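Local coordinates for HMG box-containing protein 1 (Homo sapiens, PDB 3QVE) that represses transcription by binding to the promoters of its target genes and takes part in regulating the cell cycle and the Wnt pathway, at residues A[10-15]-A[57-62]; A[112-115]-A[121-124]. One frame throughout, in Å; residues are numbered along the deposited sequence. Where two conformers were deposited one is given.

Interaction 1 of 2, residues A[10-15]-A[57-62]; sequences HCFLKG and DGLKLL
His10 has its ring anti to the backbone N (chi1 -163°), and Leu59 has CG anti to its own carbonyl carbon (chi1 -71°). With these torsions the two side chains meet from opposite directions. Leu59 CD1 lies over one face of the imidazole, 3.6 Å from the centroid of the His10 ring and 21° off the ring normal. This is a CH-pi contact. The methyl is shifted toward the rim, and its closest ring atom is His10 CE1, 3.4 Å from Leu59 CD1. Leu59 CG also comes close, 3.6 Å from His10 NE2. The CD1 methyl also reaches the edge of the Phe12 ring, near its plane, with Leu59 CD1 3.8 Å from Phe12 CE2. Cys11 SG sits over the centre of a Phe12 face. Leu59 also touches Phe79 of strand 72-80, and Phe12 packs on Phe99. The contact lies near the centre of the AXH domain and joins the loop before strand 17-20 to the start of strand 59-69. No hydrogen bond crosses it. His10 NE2 is bonded to the carbonyl O of Gly55, which should limit rotation of the imidazole and keep the face turned to the Leu59 methyl.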
ATOM      1  N   HIS A  10      -3.731   1.435  -6.912  1.00 25.27           N
ATOM      2  CA  HIS A  10      -4.370   1.519  -5.595  1.00 25.69           C
ATOM      3  C   HIS A  10      -3.711   2.693  -4.857  1.00 26.81           C
ATOM      4  O   HIS A  10      -3.473   3.720  -5.479  1.00 25.99           O
ATOM      5  CB  HIS A  10      -4.241   0.201  -4.843  1.00 29.17           C
ATOM      6  CG  HIS A  10      -5.172   0.041  -3.683  1.00 28.17           C
ATOM      7  ND1 HIS A  10      -4.958   0.623  -2.440  1.00 27.74           N
ATOM      8  CD2 HIS A  10      -6.311  -0.686  -3.566  1.00 31.62           C
ATOM      9  CE1 HIS A  10      -5.926   0.261  -1.626  1.00 31.99           C
ATOM     10  NE2 HIS A  10      -6.754  -0.537  -2.280  1.00 29.07           N
ATOM     11  N   CYS A  11      -3.367   2.552  -3.574  1.00 23.31           N
ATOM     12  CA  CYS A  11      -2.702   3.642  -2.831  1.00 25.80           C
ATOM     13  C   CYS A  11      -1.170   3.615  -2.949  1.00 25.54           C
ATOM     14  O   CYS A  11      -0.489   4.382  -2.296  1.00 24.72           O
ATOM     15  CB  CYS A  11      -3.049   3.525  -1.346  1.00 29.00           C
ATOM     16  SG  CYS A  11      -2.374   2.094  -0.500  1.00 29.47           S
ATOM     17  N   PHE A  12      -0.622   2.722  -3.763  1.00 26.82           N
ATOM     18  CA  PHE A  12       0.821   2.441  -3.788  1.00 24.16           C
ATOM     19  C   PHE A  12       1.659   3.334  -4.700  1.00 24.58           C
ATOM     20  O   PHE A  12       1.341   3.558  -5.877  1.00 23.87           O
ATOM     21  CB  PHE A  12       1.060   0.945  -4.051  1.00 23.98           C
ATOM     22  CG  PHE A  12       0.452   0.093  -2.983  1.00 20.45           C
ATOM     23  CD1 PHE A  12       0.999   0.079  -1.707  1.00 23.72           C
ATOM     24  CD2 PHE A  12      -0.667  -0.659  -3.233  1.00 23.83           C
ATOM     25  CE1 PHE A  12       0.433  -0.642  -0.731  1.00 23.19           C
ATOM     26  CE2 PHE A  12      -1.222  -1.438  -2.277  1.00 20.90           C
ATOM     27  CZ  PHE A  12      -0.706  -1.420  -1.009  1.00 24.29           C
ATOM     28  N   LEU A  13       2.755   3.840  -4.130  1.00 24.66           N
ATOM     29  CA  LEU A  13       3.669   4.726  -4.835  1.00 25.61           C
ATOM     30  C   LEU A  13       4.732   3.952  -5.626  1.00 24.32           C
ATOM     31  O   LEU A  13       4.973   2.739  -5.415  1.00 21.62           O
ATOM     32  CB  LEU A  13       4.342   5.674  -3.835  1.00 28.56           C
ATOM     33  CG  LEU A  13       3.402   6.521  -2.963  1.00 36.21           C
ATOM     34  CD1 LEU A  13       4.122   7.639  -2.223  1.00 34.59           C
ATOM     35  CD2 LEU A  13       2.282   7.079  -3.741  1.00 39.62           C
ATOM     36  N   LYS A  14       5.380   4.695  -6.524  1.00 24.67           N
ATOM     37  CA  LYS A  14       6.474   4.200  -7.323  1.00 25.01           C
ATOM     38  C   LYS A  14       7.512   3.531  -6.435  1.00 29.34           C
ATOM     39  O   LYS A  14       7.850   4.043  -5.354  1.00 29.44           O
ATOM     40  CB  LYS A  14       7.099   5.369  -8.047  1.00 29.22           C
ATOM     41  CG  LYS A  14       8.353   5.022  -8.884  1.00 26.83           C
ATOM     42  CD  LYS A  14       8.734   6.214  -9.715  1.00 29.87           C
ATOM     43  CE  LYS A  14       9.998   5.961 -10.541  1.00 33.52           C
ATOM     44  NZ  LYS A  14       9.807   4.917 -11.573  1.00 33.30           N
ATOM     45  N   GLY A  15       7.984   2.366  -6.860  1.00 25.04           N
ATOM     46  CA  GLY A  15       9.016   1.642  -6.106  1.00 25.52           C
ATOM     47  C   GLY A  15       8.425   0.535  -5.261  1.00 24.08           C
ATOM     48  O   GLY A  15       9.159  -0.312  -4.760  1.00 25.92           O
ATOM     49  N   ASP A  57     -12.632  -1.473  -1.313  1.00 31.52           N
ATOM     50  CA  ASP A  57     -13.138  -1.064  -0.027  1.00 38.41           C
ATOM     51  C   ASP A  57     -12.022  -0.755   0.978  1.00 36.35           C
ATOM     52  O   ASP A  57     -12.306  -0.566   2.140  1.00 32.30           O
ATOM     53  CB  ASP A  57     -14.008  -2.166   0.589  1.00 44.98           C
ATOM     54  CG  ASP A  57     -15.270  -2.417  -0.188  1.00 55.87           C
ATOM     55  OD1 ASP A  57     -16.006  -1.441  -0.396  1.00 64.30           O
ATOM     56  OD2 ASP A  57     -15.524  -3.580  -0.569  1.00 69.02           O
ATOM     57  N   GLY A  58     -10.768  -0.754   0.550  1.00 32.46           N
ATOM     58  CA  GLY A  58      -9.663  -0.582   1.473  1.00 28.27           C
ATOM     59  C   GLY A  58      -8.901  -1.856   1.721  1.00 26.40           C
ATOM     60  O   GLY A  58      -9.389  -2.967   1.457  1.00 27.85           O
ATOM     61  N   LEU A  59      -7.680  -1.676   2.223  1.00 25.67           N
ATOM     62  CA  LEU A  59      -6.781  -2.790   2.543  1.00 25.48           C
ATOM     63  C   LEU A  59      -6.445  -2.725   4.041  1.00 25.42           C
ATOM     64  O   LEU A  59      -5.869  -1.748   4.507  1.00 24.73           O
ATOM     65  CB  LEU A  59      -5.507  -2.678   1.703  1.00 24.84           C
ATOM     66  CG  LEU A  59      -5.700  -2.986   0.201  1.00 27.03           C
ATOM     67  CD1 LEU A  59      -4.434  -2.614  -0.557  1.00 26.98           C
ATOM     68  CD2 LEU A  59      -6.071  -4.437  -0.022  1.00 23.72           C
ATOM     69  N   LYS A  60      -6.879  -3.735   4.782  1.00 26.91           N
ATOM     70  CA  LYS A  60      -6.647  -3.783   6.199  1.00 28.99           C
ATOM     71  C   LYS A  60      -5.259  -4.356   6.478  1.00 27.86           C
ATOM     72  O   LYS A  60      -4.948  -5.454   6.069  1.00 24.17           O
ATOM     73  CB  LYS A  60      -7.715  -4.626   6.862  1.00 30.19           C
ATOM     74  CG  LYS A  60      -7.656  -4.669   8.396  1.00 37.62           C
ATOM     75  CD  LYS A  60      -8.811  -5.578   8.890  1.00 41.78           C
ATOM     76  CE  LYS A  60      -8.840  -5.708  10.381  1.00 61.94           C
ATOM     77  NZ  LYS A  60     -10.006  -6.505  10.844  1.00 65.75           N
ATOM     78  N   LEU A  61      -4.425  -3.602   7.171  1.00 24.90           N
ATOM     79  CA  LEU A  61      -3.081  -4.084   7.518  1.00 22.92           C
ATOM     80  C   LEU A  61      -3.174  -5.149   8.567  1.00 21.84           C
ATOM     81  O   LEU A  61      -3.806  -4.935   9.608  1.00 26.29           O
ATOM     82  CB  LEU A  61      -2.240  -2.926   8.064  1.00 25.16           C
ATOM     83  CG  LEU A  61      -0.810  -3.230   8.508  1.00 22.46           C
ATOM     84  CD1 LEU A  61       0.004  -3.598   7.276  1.00 20.43           C
ATOM     85  CD2 LEU A  61      -0.230  -2.016   9.243  1.00 22.75           C
ATOM     86  N   LEU A  62      -2.550  -6.287   8.307  1.00 23.94           N
ATOM     87  CA  LEU A  62      -2.546  -7.401   9.219  1.00 27.50           C
ATOM     88  C   LEU A  62      -1.185  -7.591   9.895  1.00 25.86           C
ATOM     89  O   LEU A  62      -1.110  -8.135  11.002  1.00 27.90           O
ATOM     90  CB  LEU A  62      -2.885  -8.713   8.479  1.00 27.02           C
ATOM     91  CG  LEU A  62      -4.274  -8.887   7.854  1.00 34.59           C
ATOM     92  CD1 LEU A  62      -4.445 -10.349   7.350  1.00 24.82           C
ATOM     93  CD2 LEU A  62      -5.407  -8.482   8.809  1.00 28.65           C
TER

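Interaction 2 of 2, residues A[112-115]-A[121-124]; sequences SLTV and PCCE. With EDO (1,2-ethanediol), chain E.
Cys122 and Thr114 carry most of this contact, and they meet through sulfur and methyl. Thr114 CG2 lies 3.6 Å from Cys122 SG, and Thr114 CB is next, 4.1 Å from the same sulfur. Both side chains leave their backbones toward the other segment. The threonine has CG2 anti to its backbone N and OG1 anti to its carbonyl carbon (chi1 -57°). The methyl branch thus faces the cysteine, while the hydroxyl serves other partners. Thr114 OG1 is hydrogen-bonded to Ser108 OG and to the carbonyl O of Asp96. These bonds link the buried threonine to the end of strand 105-108 and to the loop before strand 98-101.

Val115 adds a looser contact at the exposed end. Val115 CG2 is 4.1 Å from Pro121 CA, so the valine methyl meets the alpha carbon of the proline, where backbone and ring join. CB of Pro121 leaves the backbone away from the helix.

On the helix, Ser112 N donates a hydrogen bond of 3.1 Å to O1 of a bound 1,2-ethanediol, with an angle of 138° at the hydrogen. This molecule probably comes from the crystallisation liquor.

The contact joins helix 111-118 to the segment leading into strand 123-124. It lies in a beta-alpha-beta unit whose parallel strands are 105-108 and 123-124. No hydrogen bond links the two segments directly. They are held by apolar and sulfur contacts, while the hydroxyl bonds of Thr114 should restrict the rotation that turns its methyl to Cys122.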
ATOM      1  N   SER A 112       8.141  11.207  10.289  1.00 26.22           N
ATOM      2  CA  SER A 112       9.135  12.228   9.946  1.00 26.98           C
ATOM      3  C   SER A 112       9.740  12.003   8.591  1.00 28.57           C
ATOM      4  O   SER A 112       9.988  12.972   7.874  1.00 26.02           O
ATOM      5  CB  SER A 112      10.217  12.317  11.017  1.00 28.18           C
ATOM      6  OG  SER A 112       9.579  12.747  12.204  1.00 30.14           O
ATOM      7  N   LEU A 113       9.980  10.747   8.222  1.00 23.05           N
ATOM      8  CA  LEU A 113      10.496  10.474   6.879  1.00 25.55           C
ATOM      9  C   LEU A 113       9.459  10.806   5.834  1.00 25.78           C
ATOM     10  O   LEU A 113       9.782  11.320   4.776  1.00 25.94           O
ATOM     11  CB  LEU A 113      10.922   9.021   6.755  1.00 24.53           C
ATOM     12  CG  LEU A 113      12.103   8.565   7.620  1.00 36.95           C
ATOM     13  CD1 LEU A 113      12.422   7.082   7.293  1.00 27.76           C
ATOM     14  CD2 LEU A 113      13.352   9.481   7.415  1.00 33.64           C
ATOM     15  N   THR A 114       8.191  10.562   6.131  1.00 23.12           N
ATOM     16  CA  THR A 114       7.096  10.976   5.201  1.00 24.49           C
ATOM     17  C   THR A 114       6.969  12.485   5.017  1.00 25.70           C
ATOM     18  O   THR A 114       6.688  12.982   3.878  1.00 25.42           O
ATOM     19  CB  THR A 114       5.718  10.358   5.625  1.00 25.54           C
ATOM     20  OG1 THR A 114       5.854   8.938   5.665  1.00 25.86           O
ATOM     21  CG2 THR A 114       4.602  10.728   4.661  1.00 23.46           C
ATOM     22  N   VAL A 115       7.167  13.230   6.102  1.00 29.68           N
ATOM     23  CA  VAL A 115       7.210  14.715   6.007  1.00 25.40           C
ATOM     24  C   VAL A 115       8.273  15.171   5.033  1.00 29.69           C
ATOM     25  O   VAL A 115       8.017  15.978   4.153  1.00 31.01           O
ATOM     26  CB  VAL A 115       7.448  15.375   7.375  1.00 31.44           C
ATOM     27  CG1 VAL A 115       7.810  16.858   7.225  1.00 25.91           C
ATOM     28  CG2 VAL A 115       6.193  15.165   8.309  1.00 25.59           C
ATOM     29  N   PRO A 121       1.994  15.578   6.992  1.00 29.10           N
ATOM     30  CA  PRO A 121       2.048  15.217   8.413  1.00 34.16           C
ATOM     31  C   PRO A 121       1.221  13.951   8.725  1.00 32.17           C
ATOM     32  O   PRO A 121       0.100  13.827   8.247  1.00 29.81           O
ATOM     33  CB  PRO A 121       1.401  16.407   9.077  1.00 34.44           C
ATOM     34  CG  PRO A 121       0.420  16.949   8.050  1.00 34.95           C
ATOM     35  CD  PRO A 121       0.992  16.632   6.715  1.00 29.81           C
ATOM     36  N   CYS A 122       1.755  13.037   9.520  1.00 28.62           N
ATOM     37  CA  CYS A 122       1.146  11.723   9.657  1.00 29.22           C
ATOM     38  C   CYS A 122       1.089  11.253  11.070  1.00 29.10           C
ATOM     39  O   CYS A 122       2.022  11.486  11.812  1.00 27.58           O
ATOM     40  CB  CYS A 122       2.011  10.674   8.922  1.00 27.44           C
ATOM     41  SG  CYS A 122       1.985  10.807   7.136  1.00 33.03           S
ATOM     42  N   CYS A 123       0.005  10.571  11.410  1.00 28.38           N
ATOM     43  CA  CYS A 123      -0.076   9.712  12.573  0.50 30.31           C
ATOM     44  C   CYS A 123       0.701   8.428  12.298  1.00 28.81           C
ATOM     45  O   CYS A 123       1.099   8.130  11.162  1.00 25.84           O
ATOM     46  CB  CYS A 123      -1.524   9.291  12.825  0.50 30.98           C
ATOM     47  SG  CYS A 123      -2.753  10.588  13.064  0.50 37.37           S
ATOM     48  N   GLU A 124       0.864   7.627  13.312  1.00 28.71           N
ATOM     49  CA  GLU A 124       1.492   6.336  13.174  1.00 32.94           C
ATOM     50  C   GLU A 124       0.487   5.295  12.694  1.00 32.62           C
ATOM     51  O   GLU A 124      -0.629   5.224  13.204  1.00 33.12           O
ATOM     52  CB  GLU A 124       2.043   5.905  14.533  1.00 37.98           C
ATOM     53  CG  GLU A 124       3.537   6.105  14.678  1.00 59.51           C
ATOM     54  CD  GLU A 124       4.054   5.698  16.061  1.00 75.11           C
ATOM     55  OE1 GLU A 124       4.927   6.425  16.582  1.00 79.04           O
ATOM     56  OE2 GLU A 124       3.602   4.660  16.611  1.00 77.30           O
TER
HETATM   57  C1  EDO E 343       9.446   8.571  12.820  1.00 63.26           C
HETATM   58  O1  EDO E 343       9.860   8.916  11.469  1.00 40.93           O
HETATM   59  C2  EDO E 343       9.055   9.794  13.662  1.00 67.35           C
HETATM   60  O2  EDO E 343       7.856   9.614  14.437  1.00 67.98           O

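Overall arrangement
From the N terminus, segment 10-15 comes first, in the loop before strand 17-20. Interaction 1 closes a long loop of 41 residues, which includes helix 31-37, when the chain returns at the start of strand 59-69. The chain then runs through the remaining long strands of the six-stranded sheet and enters the small mixed sheet. Interaction 2 closes a short loop of five residues, three of them the end of helix 111-118, before strand 123-124. The two contacts are in series and neither nest nor cross. The centres of interactions 1 and 2 are about 16 Å apart, and they do not touch. Interaction 1 is central and buried, while interaction 2 is peripheral. Both belong to the AXH domain, the part of the longer repressor that this chain holds.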